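Local coordinates for segregation and condensation protein B (Mycobacterium tuberculosis, PDB 2Z99) that takes part in chromosome partition during cell division, probably as the ScpB subunit that works with SMC and ScpA in chromosome condensation, at residues Ser63-Arg68 and Trp74-Arg79; Val19-Leu24 and Gln52-Glu57; Leu106-Tyr111 and Ser121-Val126; Arg138-Glu143 and Leu162-Leu167. All blocks are in the same frame, centred on the assembly; numbering follows the deposited sequence.

Contact 1 (Ser63-Arg68 and Trp74-Arg79); sequences SGIDLR and WRMYTR
Arg79 has CG anti to the backbone N (chi1 -161°) and bends at chi3 (-69°), which folds its guanidinium back over Asp66, whose CG is likewise anti to its own N. Carboxylate and guanidinium lie stacked with planes 17° apart, and Asp66 CB sits above the centre of the cationic group. The ion pair between Asp66 OD2 and Arg79 NH1 is long at 3.6 Å and rests on charge alone, since the oxygen lies well out of the guanidinium plane. NE and NH2 turn to backbone carbonyls. Arg79 NE donates to Ser63 O in the guanidinium plane, though the modelled 2.5 Å is probably too short and the exact length doubtful; NH2 bonds Ile65 O weakly. A water accepts from Arg79 NH2 and donates to Asp66 OD1, linking the two groups a second time.

The backbones form an antiparallel hairpin, consistent with the wing of a winged-helix domain. One hydrogen-bonded pair is Asp66 with Tyr77, bonded both ways; Arg68 with Arg75 is the other. On the Asp66 face, Arg68 crosses Tyr77 with its guanidinium tilted against the ring, NH2 approaching Tyr77 CD2 to 3.3 Å. Arg68 NH1 forms a salt bridge with Asp66 OD2 at 2.6 Å, though the N-H is poorly aimed. Leu67 and Met76 share the other face, Leu67 CD1 4.0 Å from Met76 CG. Leu67 CG also meets Trp74 CE3 at 3.7 Å, and Ile65 CG2 touches Met76 SD. Ser63 OG accepts from Ile65 N in an ST turn and also bonds Glu21 of the second subunit.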
loop_
_atom_site.group_PDB
_atom_site.type_symbol
_atom_site.label_atom_id
_atom_site.label_comp_id
_atom_site.label_asym_id
_atom_site.label_seq_id
_atom_site.Cartn_x
_atom_site.Cartn_y
_atom_site.Cartn_z
ATOM N N SER A 63 -5.868 -2.374 18.402
ATOM C CA SER A 63 -5.733 -3.023 17.117
ATOM C C SER A 63 -4.307 -2.956 16.563
ATOM O O SER A 63 -3.484 -2.157 17.018
ATOM C CB SER A 63 -6.701 -2.401 16.114
ATOM O OG SER A 63 -6.567 -3.045 14.861
ATOM N N GLY A 64 -4.016 -3.820 15.593
ATOM C CA GLY A 64 -2.705 -3.805 14.969
ATOM C C GLY A 64 -2.660 -2.571 14.080
ATOM O O GLY A 64 -1.598 -2.016 13.785
ATOM N N ILE A 65 -3.844 -2.138 13.670
ATOM C CA ILE A 65 -4.013 -0.968 12.822
ATOM C C ILE A 65 -4.343 0.270 13.655
ATOM O O ILE A 65 -5.220 0.235 14.531
ATOM C CB ILE A 65 -5.146 -1.196 11.799
ATOM C CG1 ILE A 65 -4.822 -2.411 10.928
ATOM C CG2 ILE A 65 -5.337 0.049 10.946
ATOM C CD1 ILE A 65 -5.935 -2.803 9.976
ATOM N N ASP A 66 -3.629 1.359 13.383
ATOM C CA ASP A 66 -3.837 2.615 14.092
ATOM C C ASP A 66 -4.104 3.730 13.093
ATOM O O ASP A 66 -3.209 4.128 12.340
ATOM C CB ASP A 66 -2.611 2.978 14.923
ATOM C CG ASP A 66 -2.829 4.225 15.751
ATOM O OD1 ASP A 66 -3.925 4.803 15.652
ATOM O OD2 ASP A 66 -1.920 4.628 16.503
ATOM N N LEU A 67 -5.342 4.221 13.093
ATOM C CA LEU A 67 -5.762 5.290 12.201
ATOM C C LEU A 67 -5.317 6.601 12.828
ATOM O O LEU A 67 -5.810 6.988 13.883
ATOM C CB LEU A 67 -7.284 5.256 12.032
ATOM C CG LEU A 67 -7.968 6.240 11.081
ATOM C CD1 LEU A 67 -7.446 6.106 9.648
ATOM C CD2 LEU A 67 -9.458 5.970 11.120
ATOM N N ARG A 68 -4.360 7.269 12.190
ATOM C CA ARG A 68 -3.852 8.526 12.709
ATOM C C ARG A 68 -4.045 9.678 11.739
ATOM O O ARG A 68 -4.090 9.485 10.523
ATOM C CB ARG A 68 -2.373 8.401 13.070
ATOM C CG ARG A 68 -2.120 7.890 14.471
ATOM C CD ARG A 68 -0.748 8.310 14.971
ATOM N NE ARG A 68 0.337 7.709 14.201
ATOM C CZ ARG A 68 0.570 6.400 14.142
ATOM N NH1 ARG A 68 -0.214 5.563 14.810
ATOM N NH2 ARG A 68 1.588 5.924 13.423
ATOM N N TRP A 74 -5.608 11.837 6.813
ATOM C CA TRP A 74 -5.796 10.605 7.583
ATOM C C TRP A 74 -5.200 9.395 6.872
ATOM O O TRP A 74 -5.243 9.300 5.640
ATOM C CB TRP A 74 -7.283 10.324 7.826
ATOM C CG TRP A 74 -7.967 11.234 8.796
ATOM C CD1 TRP A 74 -8.544 12.445 8.522
ATOM C CD2 TRP A 74 -8.150 11.012 10.203
ATOM N NE1 TRP A 74 -9.074 12.989 9.674
ATOM C CE2 TRP A 74 -8.846 12.129 10.717
ATOM C CE3 TRP A 74 -7.794 9.977 11.076
ATOM C CZ2 TRP A 74 -9.195 12.240 12.062
ATOM C CZ3 TRP A 74 -8.142 10.092 12.425
ATOM C CH2 TRP A 74 -8.836 11.214 12.899
ATOM N N ARG A 75 -4.687 8.448 7.656
ATOM C CA ARG A 75 -4.077 7.250 7.093
ATOM C C ARG A 75 -3.972 6.132 8.127
ATOM O O ARG A 75 -3.784 6.392 9.306
ATOM C CB ARG A 75 -2.682 7.615 6.575
ATOM C CG ARG A 75 -1.896 6.502 5.909
ATOM C CD ARG A 75 -0.493 7.002 5.530
ATOM N NE ARG A 75 0.153 6.115 4.564
ATOM C CZ ARG A 75 1.349 6.315 4.009
ATOM N NH1 ARG A 75 2.086 7.388 4.309
ATOM N NH2 ARG A 75 1.803 5.429 3.130
ATOM N N MET A 76 -4.108 4.886 7.684
ATOM C CA MET A 76 -3.974 3.748 8.592
ATOM C C MET A 76 -2.497 3.395 8.765
ATOM O O MET A 76 -1.794 3.147 7.783
ATOM C CB MET A 76 -4.704 2.525 8.044
ATOM C CG MET A 76 -6.188 2.704 7.926
ATOM S SD MET A 76 -7.040 1.160 7.829
ATOM C CE MET A 76 -7.041 0.908 6.082
ATOM N N TYR A 77 -2.031 3.380 10.009
ATOM C CA TYR A 77 -0.648 3.046 10.325
ATOM C C TYR A 77 -0.569 1.770 11.166
ATOM O O TYR A 77 -1.567 1.283 11.698
ATOM C CB TYR A 77 0.016 4.166 11.138
ATOM C CG TYR A 77 0.131 5.490 10.425
ATOM C CD1 TYR A 77 -1.004 6.153 9.968
ATOM C CD2 TYR A 77 1.379 6.064 10.177
ATOM C CE1 TYR A 77 -0.907 7.355 9.272
ATOM C CE2 TYR A 77 1.492 7.271 9.481
ATOM C CZ TYR A 77 0.344 7.909 9.029
ATOM O OH TYR A 77 0.440 9.082 8.315
ATOM N N THR A 78 0.642 1.237 11.278
ATOM C CA THR A 78 0.905 0.068 12.101
ATOM C C THR A 78 1.046 0.608 13.527
ATOM O O THR A 78 1.779 1.574 13.761
ATOM C CB THR A 78 2.207 -0.604 11.670
ATOM O OG1 THR A 78 1.902 -1.683 10.779
ATOM C CG2 THR A 78 2.994 -1.098 12.882
ATOM N N ARG A 79 0.337 0.010 14.477
ATOM C CA ARG A 79 0.407 0.484 15.853
ATOM C C ARG A 79 1.812 0.257 16.394
ATOM O O ARG A 79 2.393 -0.819 16.227
ATOM C CB ARG A 79 -0.651 -0.225 16.711
ATOM C CG ARG A 79 -0.979 0.494 18.011
ATOM C CD ARG A 79 -2.233 -0.078 18.686
ATOM N NE ARG A 79 -3.466 0.214 17.948
ATOM C CZ ARG A 79 -4.112 1.375 17.980
ATOM N NH1 ARG A 79 -3.662 2.375 18.723
ATOM N NH2 ARG A 79 -5.202 1.547 17.250
HETATM O O HOH W 1 -6.468 4.014 15.929
HETATM O O HOH W 2 3.497 4.055 13.916
#

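Contact 2 (Val19-Leu24 and Gln52-Glu57); sequences VLEALL and QLMADE
Met54 points at helix 19-24 like a spoke, and its thioether end lies obliquely to the side chains it meets, SD against Leu20 and CE against Glu21. The two helix segments are far apart for a helix pair, 12.0 Å between axes, and run at 80° to each other. A long side chain is therefore needed to bridge them, and Met54 is the one residue of 52-57 that makes the crossing. Its CG is anti to the carbonyl carbon, and the bend at chi3 (57°) turns CE off the line of the chain. As a result SD and CE face different partners.

SD rests against Leu20, 4.0 Å from CB and nearly as close to CD1. CE lies beside the aliphatic part of Glu21, 3.8 Å from CG, and is also 4.3 Å from Leu24 CD1. Helix 13-26 and helix 44-60 fit the first and third helices of an N-terminal winged-helix domain, the latter probably in the place of the recognition helix. Leu67 of the hairpin packs on Met54 and Leu24, and Leu36 of helix 33-40 on Leu20, which places the methionine in the hydrophobic core.

Glu21 has two characters. Its CG packs on Met54 CE, while its carboxylate turns to Ser63 and its neighbours in the second subunit, where OE2 forms a salt bridge with Arg61 and OE1 accepts from Gly64 N. Across the two segments the contact is purely apolar, sulfur or methyl against carbon, and at 137 Å² is a small bridge within a larger core; the buried acid beside it is satisfied by the dimer partner.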
loop_
_atom_site.group_PDB
_atom_site.type_symbol
_atom_site.label_atom_id
_atom_site.label_comp_id
_atom_site.label_asym_id
_atom_site.label_seq_id
_atom_site.Cartn_x
_atom_site.Cartn_y
_atom_site.Cartn_z
ATOM N N VAL A 19 -17.603 2.160 3.950
ATOM C CA VAL A 19 -17.005 2.868 2.836
ATOM C C VAL A 19 -15.643 3.443 3.252
ATOM O O VAL A 19 -14.651 3.259 2.547
ATOM C CB VAL A 19 -17.923 4.011 2.355
ATOM C CG1 VAL A 19 -17.291 4.713 1.173
ATOM C CG2 VAL A 19 -19.283 3.463 1.957
ATOM N N LEU A 20 -15.579 4.108 4.404
ATOM C CA LEU A 20 -14.323 4.691 4.853
ATOM C C LEU A 20 -13.221 3.655 5.075
ATOM O O LEU A 20 -12.034 3.968 4.934
ATOM C CB LEU A 20 -14.527 5.521 6.127
ATOM C CG LEU A 20 -15.334 6.819 5.944
ATOM C CD1 LEU A 20 -15.420 7.606 7.264
ATOM C CD2 LEU A 20 -14.670 7.675 4.870
ATOM N N GLU A 21 -13.608 2.433 5.426
ATOM C CA GLU A 21 -12.628 1.376 5.638
ATOM C C GLU A 21 -12.042 0.999 4.276
ATOM O O GLU A 21 -10.841 0.863 4.123
ATOM C CB GLU A 21 -13.275 0.128 6.274
ATOM C CG GLU A 21 -13.745 0.296 7.718
ATOM C CD GLU A 21 -14.314 -0.989 8.304
ATOM O OE1 GLU A 21 -15.158 -1.636 7.645
ATOM O OE2 GLU A 21 -13.918 -1.347 9.431
ATOM N N ALA A 22 -12.910 0.825 3.290
ATOM C CA ALA A 22 -12.474 0.467 1.955
ATOM C C ALA A 22 -11.509 1.518 1.414
ATOM O O ALA A 22 -10.464 1.172 0.865
ATOM C CB ALA A 22 -13.671 0.336 1.035
ATOM N N LEU A 23 -11.850 2.793 1.596
ATOM C CA LEU A 23 -11.038 3.896 1.099
ATOM C C LEU A 23 -9.714 4.044 1.821
ATOM O O LEU A 23 -8.672 4.217 1.185
ATOM C CB LEU A 23 -11.829 5.216 1.164
ATOM C CG LEU A 23 -13.204 5.209 0.474
ATOM C CD1 LEU A 23 -13.899 6.550 0.659
ATOM C CD2 LEU A 23 -13.045 4.891 -1.000
ATOM N N LEU A 24 -9.737 3.972 3.144
ATOM C CA LEU A 24 -8.508 4.096 3.908
ATOM C C LEU A 24 -7.540 2.966 3.573
ATOM O O LEU A 24 -6.354 3.037 3.906
ATOM C CB LEU A 24 -8.801 4.052 5.405
ATOM C CG LEU A 24 -9.457 5.275 6.036
ATOM C CD1 LEU A 24 -9.805 4.960 7.487
ATOM C CD2 LEU A 24 -8.506 6.467 5.937
ATOM N N GLN A 52 -12.484 9.915 13.552
ATOM C CA GLN A 52 -11.980 9.991 14.916
ATOM C C GLN A 52 -12.659 8.956 15.803
ATOM O O GLN A 52 -12.110 8.534 16.821
ATOM C CB GLN A 52 -12.175 11.395 15.483
ATOM C CG GLN A 52 -10.865 12.156 15.678
ATOM C CD GLN A 52 -9.914 11.464 16.652
ATOM O OE1 GLN A 52 -10.230 11.290 17.834
ATOM N NE2 GLN A 52 -8.745 11.062 16.155
ATOM N N LEU A 53 -13.858 8.540 15.415
ATOM C CA LEU A 53 -14.560 7.523 16.188
ATOM C C LEU A 53 -13.976 6.151 15.811
ATOM O O LEU A 53 -13.769 5.288 16.676
ATOM C CB LEU A 53 -16.063 7.572 15.905
ATOM C CG LEU A 53 -16.857 6.444 16.576
ATOM C CD1 LEU A 53 -16.582 6.446 18.066
ATOM C CD2 LEU A 53 -18.342 6.611 16.293
ATOM N N MET A 54 -13.707 5.955 14.521
ATOM C CA MET A 54 -13.099 4.709 14.057
ATOM C C MET A 54 -11.692 4.610 14.648
ATOM O O MET A 54 -11.239 3.530 15.003
ATOM C CB MET A 54 -13.017 4.688 12.532
ATOM C CG MET A 54 -14.365 4.696 11.859
ATOM S SD MET A 54 -14.248 4.905 10.091
ATOM C CE MET A 54 -13.161 3.460 9.686
ATOM N N ALA A 55 -10.995 5.740 14.762
ATOM C CA ALA A 55 -9.655 5.716 15.342
ATOM C C ALA A 55 -9.775 5.421 16.823
ATOM O O ALA A 55 -8.922 4.744 17.390
ATOM C CB ALA A 55 -8.942 7.051 15.131
ATOM N N ASP A 56 -10.829 5.928 17.460
ATOM C CA ASP A 56 -11.031 5.669 18.886
ATOM C C ASP A 56 -11.318 4.191 19.153
ATOM O O ASP A 56 -10.820 3.615 20.124
ATOM C CB ASP A 56 -12.198 6.492 19.440
ATOM C CG ASP A 56 -11.854 7.962 19.628
ATOM O OD1 ASP A 56 -10.658 8.294 19.816
ATOM O OD2 ASP A 56 -12.802 8.786 19.611
ATOM N N GLU A 57 -12.142 3.584 18.302
ATOM C CA GLU A 57 -12.479 2.169 18.461
ATOM C C GLU A 57 -11.240 1.280 18.299
ATOM O O GLU A 57 -11.010 0.377 19.105
ATOM C CB GLU A 57 -13.518 1.756 17.420
ATOM C CG GLU A 57 -14.779 2.576 17.429
ATOM C CD GLU A 57 -15.621 2.355 16.183
ATOM O OE1 GLU A 57 -15.288 1.450 15.388
ATOM O OE2 GLU A 57 -16.619 3.085 16.000
#

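Contact 3 (Leu106-Tyr111 and Ser121-Val126); sequences LAVVAY and SAVRGV
Val108 meets Val123 across helix 100-112 and helix 117-124, an arrangement consistent with the first and second helices of a winged-helix domain, the second opening the helix-turn-helix. From CA the CB of Val108 points toward the other helix, and the side chain then divides into two methyls. CG1, anti to the backbone N (chi1 174°), comes to 4.0 Å from Val123 CG1. The other methyl, CG2, is anti to the carbonyl carbon and reaches that same Val123 CG1 at 4.0 Å, so a single methyl is received by both branches of the fork. CG2 goes on to the aliphatic stem of Arg124, 4.2 Å from its CD.

The two valines meet tip to tip, and at these distances the touch is light. It joins the helices near the surface. Arg124 also lies along Ala101, Glu104 and Thr105 of helix 100-112.

Just beyond, the 117-124 helix ends in a Schellman motif. Gly125 takes the positive phi, and Val126 N bonds Ser121 O at 3.1 Å. The turn is tied a second time by Ser121 OG, which donates to Val126 O at 2.8 Å from well above the carbonyl plane.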
loop_
_atom_site.group_PDB
_atom_site.type_symbol
_atom_site.label_atom_id
_atom_site.label_comp_id
_atom_site.label_asym_id
_atom_site.label_seq_id
_atom_site.Cartn_x
_atom_site.Cartn_y
_atom_site.Cartn_z
ATOM N N LEU A 106 26.199 -27.585 0.844
ATOM C CA LEU A 106 26.092 -27.432 2.287
ATOM C C LEU A 106 26.302 -28.825 2.864
ATOM O O LEU A 106 27.056 -29.008 3.816
ATOM C CB LEU A 106 24.705 -26.920 2.682
ATOM C CG LEU A 106 24.542 -26.185 4.019
ATOM C CD1 LEU A 106 23.104 -26.351 4.462
ATOM C CD2 LEU A 106 25.475 -26.729 5.089
ATOM N N ALA A 107 25.634 -29.802 2.258
ATOM C CA ALA A 107 25.720 -31.195 2.686
ATOM C C ALA A 107 27.153 -31.703 2.626
ATOM O O ALA A 107 27.592 -32.458 3.499
ATOM C CB ALA A 107 24.832 -32.059 1.819
ATOM N N VAL A 108 27.883 -31.294 1.595
ATOM C CA VAL A 108 29.258 -31.724 1.462
ATOM C C VAL A 108 30.055 -31.266 2.682
ATOM O O VAL A 108 30.784 -32.054 3.276
ATOM C CB VAL A 108 29.893 -31.168 0.158
ATOM C CG1 VAL A 108 31.379 -31.503 0.105
ATOM C CG2 VAL A 108 29.194 -31.763 -1.037
ATOM N N VAL A 109 29.905 -29.999 3.059
ATOM C CA VAL A 109 30.614 -29.464 4.216
ATOM C C VAL A 109 30.139 -30.156 5.472
ATOM O O VAL A 109 30.935 -30.495 6.341
ATOM C CB VAL A 109 30.378 -27.951 4.401
ATOM C CG1 VAL A 109 30.894 -27.510 5.762
ATOM C CG2 VAL A 109 31.092 -27.173 3.304
ATOM N N ALA A 110 28.832 -30.366 5.560
ATOM C CA ALA A 110 28.231 -31.007 6.723
ATOM C C ALA A 110 28.767 -32.408 6.977
ATOM O O ALA A 110 29.194 -32.722 8.086
ATOM C CB ALA A 110 26.721 -31.058 6.561
ATOM N N TYR A 111 28.748 -33.240 5.941
ATOM C CA TYR A 111 29.203 -34.620 6.044
ATOM C C TYR A 111 30.717 -34.832 6.044
ATOM O O TYR A 111 31.195 -35.872 6.494
ATOM C CB TYR A 111 28.558 -35.445 4.929
ATOM C CG TYR A 111 27.093 -35.781 5.164
ATOM C CD1 TYR A 111 26.728 -36.841 5.997
ATOM C CD2 TYR A 111 26.077 -35.059 4.531
ATOM C CE1 TYR A 111 25.382 -37.185 6.193
ATOM C CE2 TYR A 111 24.725 -35.391 4.720
ATOM C CZ TYR A 111 24.386 -36.459 5.551
ATOM O OH TYR A 111 23.062 -36.812 5.723
ATOM N N SER A 121 34.942 -27.992 -3.921
ATOM C CA SER A 121 34.891 -27.681 -5.332
ATOM C C SER A 121 35.090 -28.969 -6.149
ATOM O O SER A 121 34.384 -29.218 -7.131
ATOM C CB SER A 121 35.968 -26.652 -5.659
ATOM O OG SER A 121 35.801 -26.148 -6.962
ATOM N N ALA A 122 36.038 -29.796 -5.727
ATOM C CA ALA A 122 36.307 -31.040 -6.429
ATOM C C ALA A 122 35.131 -31.998 -6.304
ATOM O O ALA A 122 34.638 -32.522 -7.308
ATOM C CB ALA A 122 37.570 -31.689 -5.893
ATOM N N VAL A 123 34.682 -32.224 -5.075
ATOM C CA VAL A 123 33.553 -33.115 -4.824
ATOM C C VAL A 123 32.292 -32.686 -5.570
ATOM O O VAL A 123 31.513 -33.530 -6.003
ATOM C CB VAL A 123 33.243 -33.202 -3.312
ATOM C CG1 VAL A 123 31.891 -33.870 -3.074
ATOM C CG2 VAL A 123 34.335 -33.984 -2.616
ATOM N N ARG A 124 32.079 -31.384 -5.720
ATOM C CA ARG A 124 30.897 -30.905 -6.424
ATOM C C ARG A 124 31.157 -30.900 -7.935
ATOM O O ARG A 124 30.225 -30.957 -8.745
ATOM C CB ARG A 124 30.529 -29.488 -5.972
ATOM C CG ARG A 124 29.891 -29.365 -4.585
ATOM C CD ARG A 124 28.384 -29.612 -4.594
ATOM N NE ARG A 124 27.637 -28.843 -5.606
ATOM C CZ ARG A 124 27.672 -27.516 -5.753
ATOM N NH1 ARG A 124 28.426 -26.767 -4.959
ATOM N NH2 ARG A 124 26.938 -26.927 -6.688
ATOM N N GLY A 125 32.431 -30.823 -8.299
ATOM C CA GLY A 125 32.804 -30.797 -9.699
ATOM C C GLY A 125 32.582 -29.445 -10.340
ATOM O O GLY A 125 32.387 -29.363 -11.547
ATOM N N VAL A 126 32.623 -28.380 -9.548
ATOM C CA VAL A 126 32.407 -27.034 -10.074
ATOM C C VAL A 126 32.922 -25.976 -9.099
ATOM O O VAL A 126 33.198 -26.274 -7.944
ATOM C CB VAL A 126 30.896 -26.750 -10.301
ATOM C CG1 VAL A 126 30.315 -27.679 -11.354
ATOM C CG2 VAL A 126 30.146 -26.934 -8.999
#

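Contact 4 (Arg138-Glu143 and Leu162-Leu167); sequences RGLITE and LERLGL
Leu140 and Arg164 meet at about a right angle, with Leu140 CD2 3.8 Å from Arg164 NH1, the closest approach between the two segments. This is the firm part of the contact. Leu140 is buried, and its backbone is hydrogen-bonded to that of Thr158. The leucine methyl lies obliquely to the guanidinium, and with a methyl carbon facing a nitrogen the meeting is one of van der Waals kind. Arg164 gets there because its chain is extended from CG to NE, with CG anti to the carbonyl carbon (chi1 -84°), a shape that carries the charged end across from helix 159-165.

The loose side lies toward Arg138. Its CB is 4.3 Å from Arg164 NH1, and its carbonyl O is equally distant, too far to bond. The two guanidiniums come no nearer than 5.1 Å between Arg138 NH1 and Arg164 NH1. Arg138 is held in place by Thr96 O, which accepts from its NH2, so its charged end has a partner of its own. Arg164 is exposed and would probably be less firmly placed.

Gly139, in a Schellman motif with positive phi, turns the chain out of helix 129-137, and its O takes a hydrogen bond from Thr158 OG1. Strand 141-146 starts two residues later, with Ile141 packed on Met132, Leu135 and Leu136 of that helix and on Leu106 and Val109 of helix 100-112. Helix 159-165 thus lies beside the point where helix passes into strand.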
loop_
_atom_site.group_PDB
_atom_site.type_symbol
_atom_site.label_atom_id
_atom_site.label_comp_id
_atom_site.label_asym_id
_atom_site.label_seq_id
_atom_site.Cartn_x
_atom_site.Cartn_y
_atom_site.Cartn_z
ATOM N N ARG A 138 25.087 -16.376 5.532
ATOM C CA ARG A 138 23.897 -16.845 6.233
ATOM C C ARG A 138 24.257 -17.623 7.491
ATOM O O ARG A 138 23.375 -18.195 8.140
ATOM C CB ARG A 138 23.048 -17.745 5.338
ATOM C CG ARG A 138 22.543 -17.085 4.090
ATOM C CD ARG A 138 21.554 -17.988 3.396
ATOM N NE ARG A 138 21.073 -17.387 2.161
ATOM C CZ ARG A 138 19.948 -17.744 1.554
ATOM N NH1 ARG A 138 19.192 -18.701 2.079
ATOM N NH2 ARG A 138 19.584 -17.151 0.422
ATOM N N GLY A 139 25.551 -17.658 7.814
ATOM C CA GLY A 139 26.021 -18.347 9.002
ATOM C C GLY A 139 25.778 -19.840 9.069
ATOM O O GLY A 139 25.749 -20.409 10.164
ATOM N N LEU A 140 25.594 -20.490 7.924
ATOM C CA LEU A 140 25.383 -21.935 7.930
ATOM C C LEU A 140 26.705 -22.696 8.070
ATOM O O LEU A 140 26.729 -23.854 8.494
ATOM C CB LEU A 140 24.652 -22.383 6.661
ATOM C CG LEU A 140 23.132 -22.215 6.662
ATOM C CD1 LEU A 140 22.564 -22.686 7.999
ATOM C CD2 LEU A 140 22.789 -20.766 6.431
ATOM N N ILE A 141 27.804 -22.045 7.705
ATOM C CA ILE A 141 29.127 -22.656 7.808
ATOM C C ILE A 141 30.076 -21.543 8.170
ATOM O O ILE A 141 29.725 -20.370 8.070
ATOM C CB ILE A 141 29.617 -23.287 6.461
ATOM C CG1 ILE A 141 29.817 -22.182 5.413
ATOM C CG2 ILE A 141 28.633 -24.363 5.995
ATOM C CD1 ILE A 141 30.414 -22.657 4.094
ATOM N N THR A 142 31.278 -21.904 8.588
ATOM C CA THR A 142 32.269 -20.900 8.946
ATOM C C THR A 142 33.673 -21.466 8.905
ATOM O O THR A 142 33.859 -22.680 8.883
ATOM C CB THR A 142 32.019 -20.345 10.353
ATOM O OG1 THR A 142 32.857 -19.201 10.564
ATOM C CG2 THR A 142 32.330 -21.402 11.408
ATOM N N GLU A 143 34.658 -20.577 8.891
ATOM C CA GLU A 143 36.052 -20.996 8.869
ATOM C C GLU A 143 36.429 -21.552 10.241
ATOM O O GLU A 143 36.198 -20.905 11.264
ATOM C CB GLU A 143 36.970 -19.818 8.509
ATOM C CG GLU A 143 36.692 -19.193 7.144
ATOM C CD GLU A 143 35.709 -18.034 7.211
ATOM O OE1 GLU A 143 34.805 -18.059 8.081
ATOM O OE2 GLU A 143 35.831 -17.100 6.381
ATOM N N LEU A 162 22.708 -26.571 12.792
ATOM C CA LEU A 162 22.066 -27.648 13.530
ATOM C C LEU A 162 20.645 -27.224 13.891
ATOM O O LEU A 162 19.744 -28.058 13.995
ATOM C CB LEU A 162 22.868 -27.953 14.795
ATOM C CG LEU A 162 24.333 -28.329 14.554
ATOM C CD1 LEU A 162 25.116 -28.241 15.853
ATOM C CD2 LEU A 162 24.414 -29.728 13.965
ATOM N N GLU A 163 20.452 -25.920 14.069
ATOM C CA GLU A 163 19.146 -25.368 14.411
ATOM C C GLU A 163 18.199 -25.353 13.213
ATOM O O GLU A 163 17.248 -26.132 13.168
ATOM C CB GLU A 163 19.299 -23.948 14.960
ATOM C CG GLU A 163 19.933 -23.874 16.340
ATOM C CD GLU A 163 20.089 -22.449 16.835
ATOM O OE1 GLU A 163 19.087 -21.699 16.827
ATOM O OE2 GLU A 163 21.213 -22.080 17.235
ATOM N N ARG A 164 18.460 -24.468 12.250
ATOM C CA ARG A 164 17.624 -24.363 11.054
ATOM C C ARG A 164 17.340 -25.729 10.450
ATOM O O ARG A 164 16.380 -25.907 9.701
ATOM C CB ARG A 164 18.292 -23.482 9.999
ATOM C CG ARG A 164 18.055 -21.999 10.175
ATOM C CD ARG A 164 18.609 -21.228 8.990
ATOM N NE ARG A 164 18.257 -19.812 9.030
ATOM C CZ ARG A 164 18.642 -18.917 8.123
ATOM N NH1 ARG A 164 19.397 -19.289 7.098
ATOM N NH2 ARG A 164 18.266 -17.649 8.238
ATOM N N LEU A 165 18.193 -26.691 10.781
ATOM C CA LEU A 165 18.047 -28.050 10.290
ATOM C C LEU A 165 17.047 -28.790 11.171
ATOM O O LEU A 165 15.925 -29.085 10.754
ATOM C CB LEU A 165 19.410 -28.756 10.310
ATOM C CG LEU A 165 19.540 -30.201 9.817
ATOM C CD1 LEU A 165 19.025 -31.169 10.874
ATOM C CD2 LEU A 165 18.790 -30.363 8.500
ATOM N N GLY A 166 17.460 -29.073 12.400
ATOM C CA GLY A 166 16.595 -29.779 13.322
ATOM C C GLY A 166 17.399 -30.348 14.472
ATOM O O GLY A 166 18.440 -30.978 14.263
ATOM N N LEU A 167 16.917 -30.117 15.688
ATOM C CA LEU A 167 17.584 -30.598 16.890
ATOM C C LEU A 167 18.941 -29.931 17.105
ATOM O O LEU A 167 19.132 -28.761 16.769
ATOM C CB LEU A 167 17.743 -32.118 16.830
#

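The four contacts come one after another along the chain and fall into two groups, on opposite sides of the chain's centre. Contacts 1 and 2 have centres about 10 Å apart and touch: the hairpin of strands 65-70 and 73-78 packs on helices 13-26 and 44-60. Both also touch the second subunit. Contacts 3 and 4 have centres about 16 Å apart and meet where helix 100-112 packs on strand 141-146. Between the groups the centres stand about 38 to 57 Å apart, with no direct touch. This fits two winged-helix domains joined by a connection that includes helix 83-94, of which the first takes part in dimer formation.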